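XPF endonuclease (Aeropyrum pernix, PDB 2BGW) probably cuts DNA at junctions of single and double strands as a magnesium-dependent, structure-specific endonuclease of DNA repair. Local coordinates at residues G41-L44 against I50-R53; E52-S57 against F69-R74. One frame throughout, in Å; residues are numbered along the deposited sequence.

Interaction 1: residues G41-L44 against I50-R53; sequences GDYL and IVER. With MG (magnesium ion), chain E; SO4 (sulfate ion), chain G; SO4 (sulfate ion), chain H.
Asp42 OD2 is gripped twice: it binds magnesium at 2.4 Å and accepts the backbone N-H of Arg53, with Arg53 N 2.6 Å from Asp42 OD2. That donor comes from the anti side, 30° out of the carboxylate plane, so one bond from the neighbouring strand helps to fix the rotation of the metal-binding group. The torsions agree, since CG sits beside the backbone N of Asp42 (chi1 -48°), which brings OD2 to the backbone N-H of Arg53. Glu52 supplies the second carboxylate, OE2 lying 2.3 Å from magnesium; its chain bends at chi2 to reach the ion, and the two carboxylate planes are turned 71° apart. Arg53 adds its main-chain O, 2.6 Å from magnesium, completing the protein residues seen at this site. The backbone pairing brings Asp42 alongside Glu52 and Arg53. Val51 O accepts two N-H groups, Asp42 N at 2.8 Å and Tyr43 N at 2.9 Å, while Val51 N returns a bond to Tyr43 O; Asp42 and Tyr43 both facing Val51 make a classic beta bulge at the open end of the hairpin 43-46/49-55. The fold is that of the PD-(D/E)XK nucleases, and Glu52 and Arg53 begin the ERK signature of the XPF family. On one face of the sheet Tyr43 CB packs on Val51 CB at 3.8 Å, Arg53 CB comes to the tyrosine ring edge, and the hydroxyl goes on to Glu17. Past the bulge, on the other face, Leu44 CD1 and Ile50 CD1 meet at 4.2 Å, the side chains crossing at about a right angle. The extended Arg53 chain leads its guanidinium away to a salt bridge with Glu87, and NH1 also binds a sulfate.

Interaction 2: residues E52-S57 against F69-R74; sequences ERKTSS and FEQASR. With MG (magnesium ion), chain E; SO4 (sulfate ion), chain G.
Gln71 alone carries the helix side of this contact, touching Glu52 and Lys54 of 52-57, and the residues around it on the helix face other ways. Phe69, two places earlier, turns its ring to Ala105, Ala108 and Leu109 of helix 99-112. Gln71 then reaches toward the strand on an extended chain, CG opposite the backbone N (chi1 -173°) and the amide carried straight on from there. Its OE1 receives NZ of Lys54, the third residue of the family's ERK signature, at 2.6 Å; the two chains come from opposite directions, and the ammonium stands above the carbonyl plane, 47° out of it, and not on a lone pair. The same NZ has a long salt bridge to Glu52 OE2, 3.6 Å, so the ammonium lies beside both the amide and the metal-binding carboxylate. Gln71 NE2 sits 2.9 Å from Glu52 CD and slightly farther from both oxygens, with the two planes 55° apart; the angles are too poor for a hydrogen bond, and the approach is a close polar contact. Ala72 packs on Leu109, Ser73 lies against a sugar of the bound DNA, and Arg74 forms a salt bridge with another sulfate and touches Met40. Helix 67-78 thus lies between helix 99-112 and the metal-bearing end of strand 49-55, which continues through the Thr55 N-cap into helix 56-65 and is hydrogen-bonded to strand 81-87.

How the interactions relate
Strand 49-55 serves both interactions; they share Glu52 and Arg53, but only the Glu52 side chain touches both partner segments. Interaction 1 is the buried one: neighbouring strands of the central sheet are joined by main-chain bonds, apolar pairs and metal coordination, with 404 Å² covered. Interaction 2 covers 112 Å² and is only partly buried. There the strand meets a helix, Glu52 CA staying 9.2 Å from Ala72 CA, so long polar side chains span the gap. In the first, backbone pairing and one N-H bond to a carboxylate accompany the metal ligands; the second places a lysine and an amide beside one of them, in a contact that comes closer to the bound DNA (nearest atom about 4 Å, against about 11 Å).

Interaction 1: residues G41-L44 against I50-R53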
ATOM      1  N   GLY A  41      -1.714  -4.884  -6.974  1.00 32.71           N
ATOM      2  CA  GLY A  41      -2.035  -5.416  -5.659  1.00 31.64           C
ATOM      3  C   GLY A  41      -3.135  -6.445  -5.734  1.00 31.20           C
ATOM      4  O   GLY A  41      -3.639  -6.728  -6.815  1.00 31.44           O
ATOM      5  N   ASP A  42      -3.545  -6.977  -4.585  1.00 30.80           N
ATOM      6  CA  ASP A  42      -4.409  -8.152  -4.577  1.00 30.64           C
ATOM      7  C   ASP A  42      -5.752  -7.872  -4.019  1.00 29.97           C
ATOM      8  O   ASP A  42      -6.715  -8.528  -4.396  1.00 30.54           O
ATOM      9  CB  ASP A  42      -3.788  -9.312  -3.796  1.00 31.26           C
ATOM     10  CG  ASP A  42      -2.338  -9.566  -4.176  1.00 33.39           C
ATOM     11  OD1 ASP A  42      -1.972  -9.372  -5.373  1.00 36.23           O
ATOM     12  OD2 ASP A  42      -1.555  -9.930  -3.268  1.00 34.26           O
ATOM     13  N   TYR A  43      -5.827  -6.917  -3.108  1.00 29.20           N
ATOM     14  CA  TYR A  43      -7.108  -6.562  -2.543  1.00 28.41           C
ATOM     15  C   TYR A  43      -7.278  -5.067  -2.498  1.00 28.14           C
ATOM     16  O   TYR A  43      -6.448  -4.377  -1.927  1.00 27.65           O
ATOM     17  CB  TYR A  43      -7.252  -7.136  -1.139  1.00 28.20           C
ATOM     18  CG  TYR A  43      -7.329  -8.614  -1.129  1.00 27.73           C
ATOM     19  CD1 TYR A  43      -6.172  -9.378  -1.044  1.00 29.17           C
ATOM     20  CD2 TYR A  43      -8.535  -9.262  -1.228  1.00 26.97           C
ATOM     21  CE1 TYR A  43      -6.215 -10.756  -1.047  1.00 27.64           C
ATOM     22  CE2 TYR A  43      -8.600 -10.638  -1.224  1.00 27.72           C
ATOM     23  CZ  TYR A  43      -7.427 -11.373  -1.139  1.00 28.32           C
ATOM     24  OH  TYR A  43      -7.456 -12.735  -1.146  1.00 29.60           O
ATOM     25  N   LEU A  44      -8.355  -4.579  -3.106  1.00 27.99           N
ATOM     26  CA  LEU A  44      -8.749  -3.195  -2.954  1.00 28.16           C
ATOM     27  C   LEU A  44      -9.699  -3.051  -1.752  1.00 29.12           C
ATOM     28  O   LEU A  44     -10.829  -3.545  -1.750  1.00 29.77           O
ATOM     29  CB  LEU A  44      -9.373  -2.658  -4.257  1.00 27.45           C
ATOM     30  CG  LEU A  44      -9.758  -1.171  -4.189  1.00 26.63           C
ATOM     31  CD1 LEU A  44      -8.553  -0.242  -4.231  1.00 25.62           C
ATOM     32  CD2 LEU A  44     -10.736  -0.809  -5.245  1.00 24.96           C
ATOM     33  N   ILE A  50      -4.655  -0.088  -0.579  1.00 30.16           N
ATOM     34  CA  ILE A  50      -4.413  -1.278  -1.375  1.00 28.98           C
ATOM     35  C   ILE A  50      -3.674  -2.287  -0.493  1.00 29.35           C
ATOM     36  O   ILE A  50      -2.893  -1.903   0.389  1.00 29.36           O
ATOM     37  CB  ILE A  50      -3.631  -0.958  -2.689  1.00 28.54           C
ATOM     38  CG1 ILE A  50      -3.646  -2.135  -3.646  1.00 26.41           C
ATOM     39  CG2 ILE A  50      -2.195  -0.604  -2.406  1.00 28.70           C
ATOM     40  CD1 ILE A  50      -4.883  -2.240  -4.418  1.00 24.09           C
ATOM     41  N   VAL A  51      -3.943  -3.569  -0.736  1.00 29.28           N
ATOM     42  CA  VAL A  51      -3.364  -4.676   0.011  1.00 29.12           C
ATOM     43  C   VAL A  51      -2.693  -5.627  -0.967  1.00 29.81           C
ATOM     44  O   VAL A  51      -3.281  -6.006  -1.999  1.00 29.95           O
ATOM     45  CB  VAL A  51      -4.458  -5.453   0.803  1.00 29.03           C
ATOM     46  CG1 VAL A  51      -3.958  -6.815   1.295  1.00 27.54           C
ATOM     47  CG2 VAL A  51      -4.956  -4.635   1.959  1.00 28.23           C
ATOM     48  N   GLU A  52      -1.469  -6.012  -0.629  1.00 30.14           N
ATOM     49  CA  GLU A  52      -0.671  -6.929  -1.422  1.00 31.19           C
ATOM     50  C   GLU A  52      -0.437  -8.090  -0.496  1.00 31.04           C
ATOM     51  O   GLU A  52       0.069  -7.907   0.594  1.00 31.67           O
ATOM     52  CB  GLU A  52       0.647  -6.225  -1.831  1.00 31.77           C
ATOM     53  CG  GLU A  52       1.720  -7.032  -2.558  1.00 34.12           C
ATOM     54  CD  GLU A  52       1.167  -7.983  -3.624  1.00 38.33           C
ATOM     55  OE1 GLU A  52       0.264  -7.599  -4.410  1.00 39.17           O
ATOM     56  OE2 GLU A  52       1.662  -9.134  -3.684  1.00 39.93           O
ATOM     57  N   ARG A  53      -0.866  -9.278  -0.892  1.00 31.39           N
ATOM     58  CA  ARG A  53      -0.767 -10.463  -0.030  1.00 31.53           C
ATOM     59  C   ARG A  53       0.402 -11.294  -0.471  1.00 32.24           C
ATOM     60  O   ARG A  53       0.541 -11.580  -1.651  1.00 32.53           O
ATOM     61  CB  ARG A  53      -2.017 -11.326  -0.111  1.00 30.75           C
ATOM     62  CG  ARG A  53      -1.939 -12.566   0.727  1.00 30.29           C
ATOM     63  CD  ARG A  53      -2.975 -13.575   0.283  1.00 29.90           C
ATOM     64  NE  ARG A  53      -2.810 -14.885   0.913  1.00 29.76           N
ATOM     65  CZ  ARG A  53      -2.550 -16.014   0.251  1.00 29.92           C
ATOM     66  NH1 ARG A  53      -2.430 -16.005  -1.067  1.00 27.67           N
ATOM     67  NH2 ARG A  53      -2.428 -17.162   0.904  1.00 28.63           N
TER
HETATM   68 MG    MG E1230       0.433 -10.975  -4.220  1.00 61.95          MG
HETATM   69  S   SO4 G1232      -1.777 -19.135  -2.612  1.00 60.75           S
HETATM   70  O1  SO4 G1232      -2.750 -18.083  -2.899  1.00 62.12           O
HETATM   71  O2  SO4 G1232      -0.444 -18.516  -2.594  1.00 59.15           O
HETATM   72  O3  SO4 G1232      -2.048 -19.741  -1.297  1.00 60.83           O
HETATM   73  O4  SO4 G1232      -1.943 -20.155  -3.655  1.00 59.55           O
HETATM   74  S   SO4 H1233       1.693  -5.588  -9.014  1.00 63.49           S
HETATM   75  O1  SO4 H1233       0.825  -5.722 -10.208  1.00 62.51           O
HETATM   76  O2  SO4 H1233       1.006  -4.857  -7.945  1.00 62.83           O
HETATM   77  O3  SO4 H1233       1.900  -6.901  -8.405  1.00 62.63           O
HETATM   78  O4  SO4 H1233       2.990  -4.937  -9.371  1.00 61.88           O

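Interaction 2: residues E52-S57 against F69-R74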
ATOM      1  N   GLU A  52      -1.469  -6.012  -0.629  1.00 30.14           N
ATOM      2  CA  GLU A  52      -0.671  -6.929  -1.422  1.00 31.19           C
ATOM      3  C   GLU A  52      -0.437  -8.090  -0.496  1.00 31.04           C
ATOM      4  O   GLU A  52       0.069  -7.907   0.594  1.00 31.67           O
ATOM      5  CB  GLU A  52       0.647  -6.225  -1.831  1.00 31.77           C
ATOM      6  CG  GLU A  52       1.720  -7.032  -2.558  1.00 34.12           C
ATOM      7  CD  GLU A  52       1.167  -7.983  -3.624  1.00 38.33           C
ATOM      8  OE1 GLU A  52       0.264  -7.599  -4.410  1.00 39.17           O
ATOM      9  OE2 GLU A  52       1.662  -9.134  -3.684  1.00 39.93           O
ATOM     10  N   ARG A  53      -0.866  -9.278  -0.892  1.00 31.39           N
ATOM     11  CA  ARG A  53      -0.767 -10.463  -0.030  1.00 31.53           C
ATOM     12  C   ARG A  53       0.402 -11.294  -0.471  1.00 32.24           C
ATOM     13  O   ARG A  53       0.541 -11.580  -1.651  1.00 32.53           O
ATOM     14  CB  ARG A  53      -2.017 -11.326  -0.111  1.00 30.75           C
ATOM     15  CG  ARG A  53      -1.939 -12.566   0.727  1.00 30.29           C
ATOM     16  CD  ARG A  53      -2.975 -13.575   0.283  1.00 29.90           C
ATOM     17  NE  ARG A  53      -2.810 -14.885   0.913  1.00 29.76           N
ATOM     18  CZ  ARG A  53      -2.550 -16.014   0.251  1.00 29.92           C
ATOM     19  NH1 ARG A  53      -2.430 -16.005  -1.067  1.00 27.67           N
ATOM     20  NH2 ARG A  53      -2.428 -17.162   0.904  1.00 28.63           N
ATOM     21  N   LYS A  54       1.229 -11.698   0.487  1.00 32.97           N
ATOM     22  CA  LYS A  54       2.416 -12.495   0.203  1.00 33.23           C
ATOM     23  C   LYS A  54       2.669 -13.508   1.304  1.00 32.84           C
ATOM     24  O   LYS A  54       2.651 -13.157   2.489  1.00 32.63           O
ATOM     25  CB  LYS A  54       3.605 -11.558   0.082  1.00 33.51           C
ATOM     26  CG  LYS A  54       4.285 -11.674  -1.219  1.00 35.07           C
ATOM     27  CD  LYS A  54       4.542 -10.338  -1.806  1.00 37.08           C
ATOM     28  CE  LYS A  54       4.513 -10.481  -3.300  1.00 39.51           C
ATOM     29  NZ  LYS A  54       5.266  -9.363  -3.850  1.00 41.43           N
ATOM     30  N   THR A  55       2.876 -14.763   0.912  1.00 32.98           N
ATOM     31  CA  THR A  55       3.329 -15.812   1.845  1.00 33.28           C
ATOM     32  C   THR A  55       4.743 -15.460   2.298  1.00 34.16           C
ATOM     33  O   THR A  55       5.523 -14.856   1.529  1.00 34.54           O
ATOM     34  CB  THR A  55       3.442 -17.168   1.165  1.00 32.96           C
ATOM     35  OG1 THR A  55       4.193 -17.004  -0.034  1.00 33.31           O
ATOM     36  CG2 THR A  55       2.079 -17.778   0.841  1.00 31.79           C
ATOM     37  N   SER A  56       5.106 -15.818   3.524  1.00 34.59           N
ATOM     38  CA  SER A  56       6.396 -15.355   4.001  1.00 35.75           C
ATOM     39  C   SER A  56       7.478 -15.695   2.985  1.00 36.44           C
ATOM     40  O   SER A  56       8.375 -14.871   2.730  1.00 36.62           O
ATOM     41  CB  SER A  56       6.741 -15.897   5.375  1.00 35.80           C
ATOM     42  OG  SER A  56       6.287 -17.224   5.510  1.00 36.97           O
ATOM     43  N   SER A  57       7.377 -16.877   2.370  1.00 36.57           N
ATOM     44  CA  SER A  57       8.410 -17.261   1.412  1.00 36.88           C
ATOM     45  C   SER A  57       8.404 -16.472   0.077  1.00 36.68           C
ATOM     46  O   SER A  57       9.482 -16.121  -0.428  1.00 37.02           O
ATOM     47  CB  SER A  57       8.565 -18.781   1.255  1.00 36.94           C
ATOM     48  OG  SER A  57       7.334 -19.410   1.054  1.00 38.38           O
ATOM     49  N   PHE A  69      10.873  -4.712  -4.359  1.00 40.01           N
ATOM     50  CA  PHE A  69      10.885  -3.274  -4.238  1.00 39.95           C
ATOM     51  C   PHE A  69      10.349  -2.531  -5.470  1.00 40.39           C
ATOM     52  O   PHE A  69      10.031  -1.329  -5.392  1.00 40.15           O
ATOM     53  CB  PHE A  69      12.276  -2.807  -3.873  1.00 39.89           C
ATOM     54  CG  PHE A  69      12.594  -2.993  -2.443  1.00 40.29           C
ATOM     55  CD1 PHE A  69      12.690  -4.268  -1.899  1.00 41.99           C
ATOM     56  CD2 PHE A  69      12.783  -1.894  -1.618  1.00 40.11           C
ATOM     57  CE1 PHE A  69      12.984  -4.439  -0.533  1.00 42.39           C
ATOM     58  CE2 PHE A  69      13.075  -2.050  -0.258  1.00 39.77           C
ATOM     59  CZ  PHE A  69      13.186  -3.321   0.282  1.00 41.17           C
ATOM     60  N   GLU A  70      10.259  -3.224  -6.608  1.00 40.39           N
ATOM     61  CA  GLU A  70       9.684  -2.598  -7.776  1.00 40.54           C
ATOM     62  C   GLU A  70       8.208  -2.533  -7.503  1.00 40.40           C
ATOM     63  O   GLU A  70       7.615  -1.454  -7.522  1.00 40.78           O
ATOM     64  CB  GLU A  70      10.007  -3.355  -9.065  1.00 40.91           C
ATOM     65  CG  GLU A  70      11.338  -2.885  -9.729  1.00 42.07           C
ATOM     66  N   GLN A  71       7.626  -3.678  -7.186  1.00 39.80           N
ATOM     67  CA  GLN A  71       6.239  -3.738  -6.744  1.00 39.80           C
ATOM     68  C   GLN A  71       5.927  -2.767  -5.609  1.00 39.17           C
ATOM     69  O   GLN A  71       4.851  -2.185  -5.545  1.00 38.98           O
ATOM     70  CB  GLN A  71       5.989  -5.123  -6.245  1.00 39.90           C
ATOM     71  CG  GLN A  71       4.587  -5.420  -5.913  1.00 42.77           C
ATOM     72  CD  GLN A  71       4.408  -6.915  -5.822  1.00 48.49           C
ATOM     73  OE1 GLN A  71       5.396  -7.669  -5.876  1.00 51.51           O
ATOM     74  NE2 GLN A  71       3.164  -7.368  -5.700  1.00 49.53           N
ATOM     75  N   ALA A  72       6.886  -2.603  -4.716  1.00 38.57           N
ATOM     76  CA  ALA A  72       6.669  -1.839  -3.515  1.00 38.49           C
ATOM     77  C   ALA A  72       6.450  -0.401  -3.850  1.00 38.04           C
ATOM     78  O   ALA A  72       5.508   0.203  -3.382  1.00 37.99           O
ATOM     79  CB  ALA A  72       7.865  -1.980  -2.558  1.00 38.64           C
ATOM     80  N   SER A  73       7.352   0.137  -4.651  1.00 38.17           N
ATOM     81  CA  SER A  73       7.340   1.548  -5.022  1.00 38.34           C
ATOM     82  C   SER A  73       6.161   1.905  -5.945  1.00 37.46           C
ATOM     83  O   SER A  73       5.661   3.027  -5.904  1.00 37.34           O
ATOM     84  CB  SER A  73       8.670   1.934  -5.682  1.00 38.67           C
ATOM     85  OG  SER A  73       8.897   1.122  -6.838  1.00 40.48           O
ATOM     86  N   ARG A  74       5.722   0.960  -6.769  1.00 36.54           N
ATOM     87  CA  ARG A  74       4.532   1.179  -7.554  1.00 36.29           C
ATOM     88  C   ARG A  74       3.338   1.409  -6.625  1.00 35.21           C
ATOM     89  O   ARG A  74       2.663   2.453  -6.710  1.00 35.11           O
ATOM     90  CB  ARG A  74       4.265  -0.000  -8.468  1.00 37.06           C
ATOM     91  CG  ARG A  74       4.022   0.463  -9.897  1.00 41.73           C
ATOM     92  CD  ARG A  74       4.021  -0.683 -10.873  1.00 47.80           C
ATOM     93  NE  ARG A  74       2.847  -1.527 -10.665  1.00 53.12           N
ATOM     94  CZ  ARG A  74       2.209  -2.161 -11.645  1.00 56.59           C
ATOM     95  NH1 ARG A  74       2.631  -2.037 -12.904  1.00 58.42           N
ATOM     96  NH2 ARG A  74       1.148  -2.918 -11.375  1.00 57.95           N
TER
HETATM   97 MG    MG E1230       0.433 -10.975  -4.220  1.00 61.95          MG
HETATM   98  S   SO4 G1232      -1.777 -19.135  -2.612  1.00 60.75           S
HETATM   99  O1  SO4 G1232      -2.750 -18.083  -2.899  1.00 62.12           O
HETATM  100  O2  SO4 G1232      -0.444 -18.516  -2.594  1.00 59.15           O
HETATM  101  O3  SO4 G1232      -2.048 -19.741  -1.297  1.00 60.83           O
HETATM  102  O4  SO4 G1232      -1.943 -20.155  -3.655  1.00 59.55           O